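Local coordinates for protein aminotransferase, class I and II (Erwinia tasmaniensis, PDB 5Z0Q) that belongs to the class I and II aminotransferase family and holds pyridoxal-5'-phosphate in the pocket of a two-subunit assembly, at residues I17-R20 against K26-K29; S70-E75 against A285-Q290; T102-A107 against F129-L134; L144-Q149 against S318-E323. All coordinates share one frame; numbering follows the deposited sequence.

Interaction 1 (I17-R20 against K26-K29); sequences IDRR and KWKK
W27 and R20 carry this contact, with R19 in a lesser part. The R20 side chain runs across the indole at about a right angle. Its CG sits over one face of the five-membered ring, 4.2 Å from the centroid and 23° off the ring normal, a CH-pi contact. Bends at chi2 and chi3 bring the guanidinium close to CD1. As a result W27 CD1 lies over the centre of one guanidinium face, with R20 CZ at 3.8 Å from it. The two planes stay 50° apart, so they do not stack flat. W27 CB, at the root of the ring, lies 3.7 Å from R20 O. That same O accepts a bent bond from R19 NH1, which comes from above the carbonyl plane. R19 NH1 also lies 4.4 Å from W27 CE3, at an oblique approach. W27 NE1 donates to D44 OD1, and R20 NH1 forms a long, weak ion pair with the same oxygen. V63 of the second subunit packs on R20. The chemistry is mixed: no hydrogen bond joins the segments, aliphatic and guanidinium groups meet the indole, and D44 probably offsets the arginine charge and fixes the tryptophan's rotation.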
loop_
_atom_site.group_PDB
_atom_site.type_symbol
_atom_site.label_atom_id
_atom_site.label_comp_id
_atom_site.label_asym_id
_atom_site.label_seq_id
_atom_site.Cartn_x
_atom_site.Cartn_y
_atom_site.Cartn_z
ATOM N N ILE A 17 28.523 -10.392 2.618
ATOM C CA ILE A 17 28.045 -10.472 1.241
ATOM C C ILE A 17 26.912 -11.488 1.191
ATOM O O ILE A 17 27.096 -12.654 1.562
ATOM C CB ILE A 17 29.170 -10.855 0.267
ATOM C CG1 ILE A 17 30.182 -9.713 0.142
ATOM C CG2 ILE A 17 28.595 -11.214 -1.098
ATOM C CD1 ILE A 17 31.197 -9.911 -0.967
ATOM N N ASP A 18 25.745 -11.046 0.734
ATOM C CA ASP A 18 24.582 -11.904 0.570
ATOM C C ASP A 18 24.407 -12.280 -0.897
ATOM O O ASP A 18 24.945 -11.633 -1.799
ATOM C CB ASP A 18 23.317 -11.216 1.088
ATOM C CG ASP A 18 23.467 -10.705 2.507
ATOM O OD1 ASP A 18 24.613 -10.617 2.996
ATOM O OD2 ASP A 18 22.436 -10.393 3.138
ATOM N N ARG A 19 23.638 -13.341 -1.126
ATOM C CA ARG A 19 23.365 -13.841 -2.466
ATOM C C ARG A 19 21.887 -13.665 -2.783
ATOM O O ARG A 19 21.026 -13.979 -1.954
ATOM C CB ARG A 19 23.765 -15.313 -2.597
ATOM C CG ARG A 19 23.551 -15.893 -3.985
ATOM C CD ARG A 19 24.281 -15.087 -5.052
ATOM N NE ARG A 19 23.359 -14.503 -6.024
ATOM C CZ ARG A 19 23.740 -13.811 -7.096
ATOM N NH1 ARG A 19 22.831 -13.316 -7.925
ATOM N NH2 ARG A 19 25.029 -13.619 -7.339
ATOM N N ARG A 20 21.599 -13.147 -3.978
ATOM C CA ARG A 20 20.231 -12.895 -4.424
ATOM C C ARG A 20 20.137 -13.269 -5.900
ATOM O O ARG A 20 20.648 -12.523 -6.742
ATOM C CB ARG A 20 19.839 -11.428 -4.216
ATOM C CG ARG A 20 20.696 -10.668 -3.205
ATOM C CD ARG A 20 19.897 -10.232 -1.980
ATOM N NE ARG A 20 19.232 -8.945 -2.175
ATOM C CZ ARG A 20 19.755 -7.773 -1.823
ATOM N NH1 ARG A 20 20.953 -7.729 -1.256
ATOM N NH2 ARG A 20 19.085 -6.646 -2.036
ATOM N N LYS A 26 17.032 -5.115 -7.251
ATOM C CA LYS A 26 18.386 -4.660 -7.547
ATOM C C LYS A 26 19.180 -5.730 -8.286
ATOM O O LYS A 26 19.782 -5.461 -9.331
ATOM C CB LYS A 26 19.094 -4.263 -6.250
ATOM C CG LYS A 26 20.454 -3.618 -6.458
ATOM C CD LYS A 26 21.067 -3.181 -5.138
ATOM C CE LYS A 26 22.333 -2.368 -5.361
ATOM N NZ LYS A 26 22.943 -1.913 -4.080
ATOM N N TRP A 27 19.188 -6.955 -7.761
ATOM C CA TRP A 27 20.024 -8.023 -8.290
ATOM C C TRP A 27 19.312 -8.889 -9.324
ATOM O O TRP A 27 19.761 -10.010 -9.588
ATOM C CB TRP A 27 20.543 -8.894 -7.144
ATOM C CG TRP A 27 21.570 -8.207 -6.305
ATOM C CD1 TRP A 27 21.345 -7.337 -5.280
ATOM C CD2 TRP A 27 22.991 -8.327 -6.426
ATOM N NE1 TRP A 27 22.538 -6.908 -4.752
ATOM C CE2 TRP A 27 23.564 -7.502 -5.439
ATOM C CE3 TRP A 27 23.834 -9.052 -7.272
ATOM C CZ2 TRP A 27 24.942 -7.383 -5.275
ATOM C CZ3 TRP A 27 25.202 -8.934 -7.108
ATOM C CH2 TRP A 27 25.742 -8.105 -6.117
ATOM N N LYS A 28 18.223 -8.400 -9.919
ATOM C CA LYS A 28 17.525 -9.144 -10.956
ATOM C C LYS A 28 17.394 -8.399 -12.276
ATOM O O LYS A 28 17.033 -9.024 -13.280
ATOM C CB LYS A 28 16.127 -9.562 -10.474
ATOM C CG LYS A 28 16.116 -10.900 -9.752
ATOM C CD LYS A 28 14.708 -11.321 -9.372
ATOM C CE LYS A 28 14.672 -12.779 -8.946
ATOM N NZ LYS A 28 13.327 -13.183 -8.448
ATOM N N LYS A 29 17.675 -7.094 -12.313
ATOM C CA LYS A 29 17.672 -6.379 -13.585
ATOM C C LYS A 29 18.754 -6.919 -14.511
ATOM O O LYS A 29 18.503 -7.189 -15.691
ATOM C CB LYS A 29 17.859 -4.881 -13.350
ATOM C CG LYS A 29 17.915 -4.060 -14.629
ATOM C CD LYS A 29 18.009 -2.575 -14.334
ATOM C CE LYS A 29 18.023 -1.760 -15.617
ATOM N NZ LYS A 29 18.011 -0.296 -15.341
#

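Interaction 2 (S70-E75 against A285-Q290); sequences SEALAE and AWREGQ
A72 and L73 of the first segment meet R287 and W286 of the second. The helix that starts at E71 is capped by S70. The S70 OG accepts from L73 N at 2.8 Å, with a fairly straight N-H...O angle of 158°. S70 OG also makes a weak hydrogen bond with S283 OG of helix 276-288. E71 turns elsewhere and packs on K28 of the second subunit. A72 points its CB toward the other segment. It meets R287 NH2 at 4.0 Å, and the methyl stands at the edge of the guanidinium, near its plane. The arginine gets there by an extended start followed by a bend at chi3. L73 follows. Its CG is anti to the backbone N (chi1 176°), which carries CD1 over to W286 CE3, 4.0 Å away. The leucine approaches the indole aslant. Y279, A282 and S283 also touch L73. E75 is further on, and its OE2 stays 6.2 Å from R287 NE. Opposite charges at this range may attract weakly but are not bonded. The indole is held at its other end, where W286 NE1 donates to D209 OD2, and V76, A77 and R80 pack on it. This is helix-to-helix packing by a few side chains: the capped first turn of helix 71-83 against the C-terminal end of helix 276-288, within the fold type I architecture of PLP-dependent aminotransferases.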
loop_
_atom_site.group_PDB
_atom_site.type_symbol
_atom_site.label_atom_id
_atom_site.label_comp_id
_atom_site.label_asym_id
_atom_site.label_seq_id
_atom_site.Cartn_x
_atom_site.Cartn_y
_atom_site.Cartn_z
ATOM N N SER A 70 0.137 2.261 14.320
ATOM C CA SER A 70 1.034 2.015 15.445
ATOM C C SER A 70 1.147 3.264 16.309
ATOM O O SER A 70 1.669 4.292 15.865
ATOM C CB SER A 70 2.405 1.584 14.935
ATOM O OG SER A 70 3.357 1.573 15.984
ATOM N N GLU A 71 0.655 3.181 17.547
ATOM C CA GLU A 71 0.923 4.242 18.510
ATOM C C GLU A 71 2.396 4.279 18.893
ATOM O O GLU A 71 2.923 5.347 19.223
ATOM C CB GLU A 71 0.055 4.061 19.755
ATOM C CG GLU A 71 -1.351 4.627 19.630
ATOM C CD GLU A 71 -2.193 4.376 20.867
ATOM O OE1 GLU A 71 -2.292 3.206 21.295
ATOM O OE2 GLU A 71 -2.750 5.349 21.418
ATOM N N ALA A 72 3.072 3.129 18.851
ATOM C CA ALA A 72 4.495 3.092 19.172
ATOM C C ALA A 72 5.319 3.816 18.114
ATOM O O ALA A 72 6.274 4.527 18.446
ATOM C CB ALA A 72 4.962 1.645 19.319
ATOM N N LEU A 73 4.966 3.647 16.837
ATOM C CA LEU A 73 5.685 4.345 15.774
ATOM C C LEU A 73 5.493 5.853 15.878
ATOM O O LEU A 73 6.450 6.620 15.716
ATOM C CB LEU A 73 5.225 3.838 14.408
ATOM C CG LEU A 73 5.812 4.547 13.184
ATOM C CD1 LEU A 73 7.328 4.463 13.190
ATOM C CD2 LEU A 73 5.247 3.955 11.902
ATOM N N ALA A 74 4.263 6.298 16.147
ATOM C CA ALA A 74 4.015 7.725 16.316
ATOM C C ALA A 74 4.768 8.283 17.515
ATOM O O ALA A 74 5.230 9.430 17.482
ATOM C CB ALA A 74 2.515 7.983 16.459
ATOM N N GLU A 75 4.911 7.488 18.576
ATOM C CA GLU A 75 5.623 7.949 19.762
ATOM C C GLU A 75 7.117 8.074 19.491
ATOM O O GLU A 75 7.739 9.087 19.836
ATOM C CB GLU A 75 5.359 6.997 20.929
ATOM C CG GLU A 75 6.087 7.353 22.218
ATOM C CD GLU A 75 7.209 6.383 22.543
ATOM O OE1 GLU A 75 8.352 6.617 22.093
ATOM O OE2 GLU A 75 6.946 5.380 23.241
ATOM N N ALA A 285 13.006 -0.048 14.069
ATOM C CA ALA A 285 14.094 0.661 13.406
ATOM C C ALA A 285 14.436 1.949 14.142
ATOM O O ALA A 285 15.603 2.208 14.459
ATOM C CB ALA A 285 13.719 0.954 11.953
ATOM N N TRP A 286 13.426 2.766 14.434
ATOM C CA TRP A 286 13.648 4.044 15.096
ATOM C C TRP A 286 13.700 3.940 16.614
ATOM O O TRP A 286 14.164 4.884 17.264
ATOM C CB TRP A 286 12.557 5.043 14.692
ATOM C CG TRP A 286 12.847 5.755 13.408
ATOM C CD1 TRP A 286 14.043 5.806 12.752
ATOM C CD2 TRP A 286 11.924 6.517 12.620
ATOM N NE1 TRP A 286 13.922 6.555 11.606
ATOM C CE2 TRP A 286 12.631 7.002 11.501
ATOM C CE3 TRP A 286 10.568 6.836 12.752
ATOM C CZ2 TRP A 286 12.029 7.789 10.520
ATOM C CZ3 TRP A 286 9.973 7.618 11.777
ATOM C CH2 TRP A 286 10.703 8.086 10.677
ATOM N N ARG A 287 13.244 2.831 17.196
ATOM C CA ARG A 287 13.258 2.704 18.649
ATOM C C ARG A 287 14.591 2.188 19.177
ATOM O O ARG A 287 15.109 2.719 20.166
ATOM C CB ARG A 287 12.127 1.783 19.122
ATOM C CG ARG A 287 11.746 1.988 20.581
ATOM C CD ARG A 287 10.948 0.821 21.151
ATOM N NE ARG A 287 9.690 0.593 20.447
ATOM C CZ ARG A 287 9.454 -0.453 19.660
ATOM N NH1 ARG A 287 10.392 -1.373 19.477
ATOM N NH2 ARG A 287 8.277 -0.583 19.061
ATOM N N GLU A 288 15.162 1.162 18.539
ATOM C CA GLU A 288 16.382 0.552 19.053
ATOM C C GLU A 288 17.407 0.239 17.967
ATOM O O GLU A 288 18.368 -0.490 18.241
ATOM C CB GLU A 288 16.046 -0.728 19.829
ATOM C CG GLU A 288 15.278 -0.481 21.120
ATOM C CD GLU A 288 14.618 -1.734 21.658
ATOM O OE1 GLU A 288 14.062 -1.679 22.776
ATOM O OE2 GLU A 288 14.652 -2.770 20.960
ATOM N N GLY A 289 17.241 0.760 16.755
ATOM C CA GLY A 289 18.192 0.523 15.692
ATOM C C GLY A 289 19.268 1.570 15.540
ATOM O O GLY A 289 20.072 1.486 14.606
ATOM N N GLN A 290 19.315 2.554 16.436
ATOM C CA GLN A 290 20.282 3.638 16.291
ATOM C C GLN A 290 21.736 3.174 16.333
ATOM O O GLN A 290 22.529 3.670 15.514
ATOM C CB GLN A 290 20.022 4.710 17.357
ATOM C CG GLN A 290 20.842 5.965 17.156
ATOM C CD GLN A 290 20.658 6.554 15.772
ATOM O OE1 GLN A 290 19.533 6.746 15.311
ATOM N NE2 GLN A 290 21.766 6.836 15.098
#

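Interaction 3 (T102-A107 against F129-L134); sequences TGINIA and FLAPKL
The two helical segments come closest at N105 and A131, whose CA atoms are 5.3 Å apart. Such a close approach suits the small alanine at the interface. Segment 102-107 is regular helix, with I106 N bonded to T102 O. Segment 129-134 is kinked at P132, whose ring N cannot give a bond to the turn before. The helix resumes with L134 N bonded to L130 O at 3.0 Å. A131 points its methyl at the other helix and has the largest share of the buried surface. N105 meets it with the oxygen side of its amide, OD1 to A131 CB at 3.6 Å, and CG follows at 3.9 Å from the same CB. This is van der Waals contact, not a hydrogen bond. The amide is held from its other end: N105 ND2 donates to V101 O, one turn back. With CG beside the backbone N (chi1 -77°), the amide can both make that bond and lay OD1 on the methyl. I104 adds its CG2, 4.2 Å from A131 CB. M270 O of the second subunit takes a hydrogen bond from T102 OG1, and G269 of that subunit packs on N105. Around the pair, I104 leans on D204 and A107 on C202 of strand 200-204, F129 and P132 touch H139 of strand 139-146, and I106 packs on helix 257-267.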
loop_
_atom_site.group_PDB
_atom_site.type_symbol
_atom_site.label_atom_id
_atom_site.label_comp_id
_atom_site.label_asym_id
_atom_site.label_seq_id
_atom_site.Cartn_x
_atom_site.Cartn_y
_atom_site.Cartn_z
ATOM N N THR A 102 3.948 7.622 -2.780
ATOM C CA THR A 102 2.519 7.898 -2.699
ATOM C C THR A 102 2.243 9.222 -1.994
ATOM O O THR A 102 1.286 9.919 -2.346
ATOM C CB THR A 102 1.791 6.751 -1.993
ATOM O OG1 THR A 102 0.397 7.062 -1.883
ATOM C CG2 THR A 102 2.367 6.509 -0.602
ATOM N N GLY A 103 3.071 9.591 -1.013
ATOM C CA GLY A 103 2.907 10.881 -0.367
ATOM C C GLY A 103 3.198 12.047 -1.291
ATOM O O GLY A 103 2.593 13.114 -1.159
ATOM N N ILE A 104 4.123 11.862 -2.234
ATOM C CA ILE A 104 4.404 12.906 -3.214
ATOM C C ILE A 104 3.224 13.078 -4.163
ATOM O O ILE A 104 2.838 14.204 -4.499
ATOM C CB ILE A 104 5.702 12.580 -3.973
ATOM C CG1 ILE A 104 6.892 12.559 -3.011
ATOM C CG2 ILE A 104 5.933 13.578 -5.097
ATOM C CD1 ILE A 104 8.186 12.101 -3.647
ATOM N N ASN A 105 2.628 11.968 -4.601
ATOM C CA ASN A 105 1.520 12.046 -5.547
ATOM C C ASN A 105 0.283 12.659 -4.903
ATOM O O ASN A 105 -0.350 13.547 -5.483
ATOM C CB ASN A 105 1.212 10.659 -6.110
ATOM C CG ASN A 105 2.212 10.226 -7.165
ATOM O OD1 ASN A 105 1.949 10.324 -8.363
ATOM N ND2 ASN A 105 3.370 9.749 -6.722
ATOM N N ILE A 106 -0.073 12.201 -3.698
ATOM C CA ILE A 106 -1.244 12.745 -3.012
ATOM C C ILE A 106 -1.099 14.248 -2.818
ATOM O O ILE A 106 -2.054 15.009 -3.013
ATOM C CB ILE A 106 -1.465 12.028 -1.668
ATOM C CG1 ILE A 106 -1.705 10.535 -1.881
ATOM C CG2 ILE A 106 -2.644 12.640 -0.925
ATOM C CD1 ILE A 106 -1.602 9.730 -0.607
ATOM N N ALA A 107 0.100 14.699 -2.442
ATOM C CA ALA A 107 0.322 16.124 -2.220
ATOM C C ALA A 107 0.055 16.933 -3.484
ATOM O O ALA A 107 -0.539 18.016 -3.421
ATOM C CB ALA A 107 1.748 16.359 -1.723
ATOM N N PHE A 129 8.894 15.221 -10.726
ATOM C CA PHE A 129 8.265 15.755 -11.925
ATOM C C PHE A 129 7.394 14.732 -12.640
ATOM O O PHE A 129 6.690 15.095 -13.589
ATOM C CB PHE A 129 9.322 16.311 -12.892
ATOM C CG PHE A 129 10.394 15.327 -13.261
ATOM C CD1 PHE A 129 11.547 15.223 -12.502
ATOM C CD2 PHE A 129 10.259 14.522 -14.380
ATOM C CE1 PHE A 129 12.539 14.325 -12.842
ATOM C CE2 PHE A 129 11.248 13.621 -14.726
ATOM C CZ PHE A 129 12.390 13.523 -13.956
ATOM N N LEU A 130 7.418 13.470 -12.204
ATOM C CA LEU A 130 6.501 12.474 -12.746
ATOM C C LEU A 130 5.106 12.605 -12.149
ATOM O O LEU A 130 4.117 12.314 -12.830
ATOM C CB LEU A 130 7.043 11.065 -12.501
ATOM C CG LEU A 130 7.597 10.320 -13.718
ATOM C CD1 LEU A 130 8.727 11.104 -14.370
ATOM C CD2 LEU A 130 8.062 8.926 -13.327
ATOM N N ALA A 131 5.006 13.036 -10.887
ATOM C CA ALA A 131 3.689 13.198 -10.274
ATOM C C ALA A 131 2.880 14.310 -10.934
ATOM O O ALA A 131 1.696 14.080 -11.238
ATOM C CB ALA A 131 3.838 13.411 -8.764
ATOM N N PRO A 132 3.420 15.512 -11.180
ATOM C CA PRO A 132 2.638 16.499 -11.945
ATOM C C PRO A 132 2.329 16.037 -13.356
ATOM O O PRO A 132 1.309 16.439 -13.927
ATOM C CB PRO A 132 3.540 17.743 -11.944
ATOM C CG PRO A 132 4.455 17.552 -10.791
ATOM C CD PRO A 132 4.699 16.082 -10.725
ATOM N N LYS A 133 3.189 15.194 -13.932
ATOM C CA LYS A 133 2.939 14.671 -15.269
ATOM C C LYS A 133 1.711 13.767 -15.287
ATOM O O LYS A 133 0.882 13.854 -16.200
ATOM C CB LYS A 133 4.176 13.923 -15.763
ATOM C CG LYS A 133 4.142 13.512 -17.223
ATOM C CD LYS A 133 5.445 12.828 -17.605
ATOM C CE LYS A 133 5.456 12.410 -19.064
ATOM N NZ LYS A 133 6.736 11.739 -19.422
ATOM N N LEU A 134 1.573 12.901 -14.281
ATOM C CA LEU A 134 0.425 12.008 -14.206
ATOM C C LEU A 134 -0.831 12.705 -13.702
ATOM O O LEU A 134 -1.935 12.200 -13.927
ATOM C CB LEU A 134 0.741 10.815 -13.301
ATOM C CG LEU A 134 1.982 9.996 -13.657
ATOM C CD1 LEU A 134 2.129 8.811 -12.713
ATOM C CD2 LEU A 134 1.930 9.536 -15.106
#

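Interaction 4 (L144-Q149 against S318-E323); sequences LRLEQQ and SMVTPE
V320 is the hub of this surface contact, touched by L146 and by Q149. The apolar part is a single meeting of methyls. L146 CD1 lies 3.6 Å from V320 CG2, and the two side chains slide past each other in opposite directions. The leucine leaves its backbone in a stretched form, with chi1 at -179° placing CG opposite the N, and this extends it toward the valine. W151 borders the same patch and touches both L146 and V320. The second kind of contact sets a backbone carbonyl against a methyl. Q149 O faces V320 CG1 at 3.2 Å, though at this resolution the closeness itself carries little weight. V320 CG2 stands 3.9 Å from that same oxygen, so both valine branches border the carbonyl. No hydrogen bond is made there. The CA atoms of Q149 and V320 are 5.9 Å apart, the nearest pair between the segments. Q148 and Q149 both have positive phi, and this turns the chain after L146 and brings the Q149 carbonyl to the valine. The contact joins the edge regions of two sheets. Strand 139-146 pairs with strand 151-152 through R145 and V152, the turn between them carrying Q149. Strand 318-319, outermost in its own sheet within this chain, bonds through S318 to D331, and the side chains of M319 and T321 pack on helix 290-313.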
loop_
_atom_site.group_PDB
_atom_site.type_symbol
_atom_site.label_atom_id
_atom_site.label_comp_id
_atom_site.label_asym_id
_atom_site.label_seq_id
_atom_site.Cartn_x
_atom_site.Cartn_y
_atom_site.Cartn_z
ATOM N N LEU A 144 20.087 22.942 -10.706
ATOM C CA LEU A 144 21.089 22.998 -9.652
ATOM C C LEU A 144 22.431 23.417 -10.235
ATOM O O LEU A 144 22.831 22.955 -11.307
ATOM C CB LEU A 144 21.221 21.641 -8.962
ATOM C CG LEU A 144 20.031 21.164 -8.132
ATOM C CD1 LEU A 144 20.343 19.831 -7.474
ATOM C CD2 LEU A 144 19.663 22.204 -7.089
ATOM N N ARG A 145 23.126 24.300 -9.526
ATOM C CA ARG A 145 24.420 24.799 -9.963
ATOM C C ARG A 145 25.496 24.397 -8.965
ATOM O O ARG A 145 25.254 24.358 -7.754
ATOM C CB ARG A 145 24.399 26.320 -10.139
ATOM C CG ARG A 145 23.483 26.781 -11.260
ATOM C CD ARG A 145 23.715 25.952 -12.514
ATOM N NE ARG A 145 22.742 26.239 -13.562
ATOM C CZ ARG A 145 22.648 25.557 -14.698
ATOM N NH1 ARG A 145 23.468 24.540 -14.932
ATOM N NH2 ARG A 145 21.732 25.886 -15.600
ATOM N N LEU A 146 26.679 24.092 -9.486
ATOM C CA LEU A 146 27.803 23.685 -8.658
ATOM C C LEU A 146 28.500 24.913 -8.087
ATOM O O LEU A 146 28.843 25.840 -8.827
ATOM C CB LEU A 146 28.779 22.843 -9.480
ATOM C CG LEU A 146 30.014 22.290 -8.772
ATOM C CD1 LEU A 146 29.604 21.546 -7.521
ATOM C CD2 LEU A 146 30.789 21.377 -9.707
ATOM N N GLU A 147 28.700 24.922 -6.771
ATOM C CA GLU A 147 29.377 26.033 -6.108
ATOM C C GLU A 147 30.113 25.503 -4.888
ATOM O O GLU A 147 29.497 24.879 -4.018
ATOM C CB GLU A 147 28.386 27.130 -5.711
ATOM C CG GLU A 147 29.036 28.337 -5.058
ATOM C CD GLU A 147 28.102 29.531 -4.976
ATOM O OE1 GLU A 147 26.977 29.448 -5.510
ATOM O OE2 GLU A 147 28.498 30.554 -4.379
ATOM N N GLN A 148 31.421 25.757 -4.833
ATOM C CA GLN A 148 32.285 25.288 -3.749
ATOM C C GLN A 148 32.171 23.775 -3.572
ATOM O O GLN A 148 32.048 23.260 -2.458
ATOM C CB GLN A 148 31.977 26.019 -2.441
ATOM C CG GLN A 148 32.319 27.499 -2.460
ATOM C CD GLN A 148 32.262 28.124 -1.079
ATOM O OE1 GLN A 148 31.261 28.733 -0.701
ATOM N NE2 GLN A 148 33.341 27.976 -0.318
ATOM N N GLN A 149 32.212 23.062 -4.699
ATOM C CA GLN A 149 32.115 21.601 -4.720
ATOM C C GLN A 149 30.828 21.120 -4.056
ATOM O O GLN A 149 30.804 20.093 -3.375
ATOM C CB GLN A 149 33.339 20.956 -4.068
ATOM C CG GLN A 149 34.654 21.283 -4.755
ATOM C CD GLN A 149 35.848 20.684 -4.040
ATOM O OE1 GLN A 149 36.473 19.744 -4.531
ATOM N NE2 GLN A 149 36.174 21.227 -2.873
ATOM N N SER A 318 33.739 13.592 -13.040
ATOM C CA SER A 318 33.771 14.493 -11.898
ATOM C C SER A 318 32.652 14.099 -10.947
ATOM O O SER A 318 31.566 13.712 -11.386
ATOM C CB SER A 318 33.607 15.957 -12.323
ATOM O OG SER A 318 34.598 16.332 -13.265
ATOM N N MET A 319 32.920 14.189 -9.647
ATOM C CA MET A 319 31.920 13.809 -8.657
ATOM C C MET A 319 32.048 14.687 -7.425
ATOM O O MET A 319 33.148 14.867 -6.894
ATOM C CB MET A 319 32.062 12.337 -8.261
ATOM C CG MET A 319 31.112 11.918 -7.156
ATOM S SD MET A 319 31.431 10.263 -6.530
ATOM C CE MET A 319 30.136 10.130 -5.301
ATOM N N VAL A 320 30.920 15.223 -6.975
ATOM C CA VAL A 320 30.855 15.925 -5.700
ATOM C C VAL A 320 30.717 14.899 -4.585
ATOM O O VAL A 320 29.891 13.982 -4.668
ATOM C CB VAL A 320 29.682 16.919 -5.690
ATOM C CG1 VAL A 320 29.382 17.380 -4.274
ATOM C CG2 VAL A 320 29.994 18.104 -6.584
ATOM N N THR A 321 31.534 15.039 -3.549
ATOM C CA THR A 321 31.422 14.173 -2.386
ATOM C C THR A 321 30.059 14.374 -1.734
ATOM O O THR A 321 29.768 15.481 -1.254
ATOM C CB THR A 321 32.536 14.464 -1.384
ATOM O OG1 THR A 321 33.807 14.188 -1.987
ATOM C CG2 THR A 321 32.371 13.601 -0.143
ATOM N N PRO A 322 29.199 13.357 -1.704
ATOM C CA PRO A 322 27.847 13.554 -1.165
ATOM C C PRO A 322 27.881 13.763 0.340
ATOM O O PRO A 322 28.468 12.971 1.081
ATOM C CB PRO A 322 27.123 12.254 -1.539
ATOM C CG PRO A 322 28.216 11.238 -1.638
ATOM C CD PRO A 322 29.419 11.975 -2.165
ATOM N N GLU A 323 27.247 14.845 0.791
ATOM C CA GLU A 323 27.110 15.079 2.220
ATOM C C GLU A 323 26.152 14.096 2.882
ATOM O O GLU A 323 26.129 14.016 4.115
ATOM C CB GLU A 323 26.646 16.516 2.470
ATOM C CG GLU A 323 27.648 17.571 2.020
ATOM C CD GLU A 323 27.158 18.989 2.252
ATOM O OE1 GLU A 323 25.935 19.227 2.154
ATOM O OE2 GLU A 323 27.998 19.868 2.540
#

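The four contacts are separate: their nearest atoms are about 11 Å apart or more. Interaction 3 lies close to a bound pyridoxal-5'-phosphate, the I104 side chain about 5 Å away. V101 and D204, which flank it, belong to the ligand pocket. For interaction 2 the W286 side chain is about 12 Å from a bound pyridoxal-5'-phosphate, and for interaction 1 the R20 side chain is about 14 Å. Interactions 1 and 3 both touch the second subunit; in interaction 2, E71 reaches K28 of that subunit. Interactions 2 and 4 lie on opposite sides of the chain's centre, their own centres about 34 Å apart. Helix 127-134 of interaction 3 is followed in the chain by strand 139-146 of interaction 4.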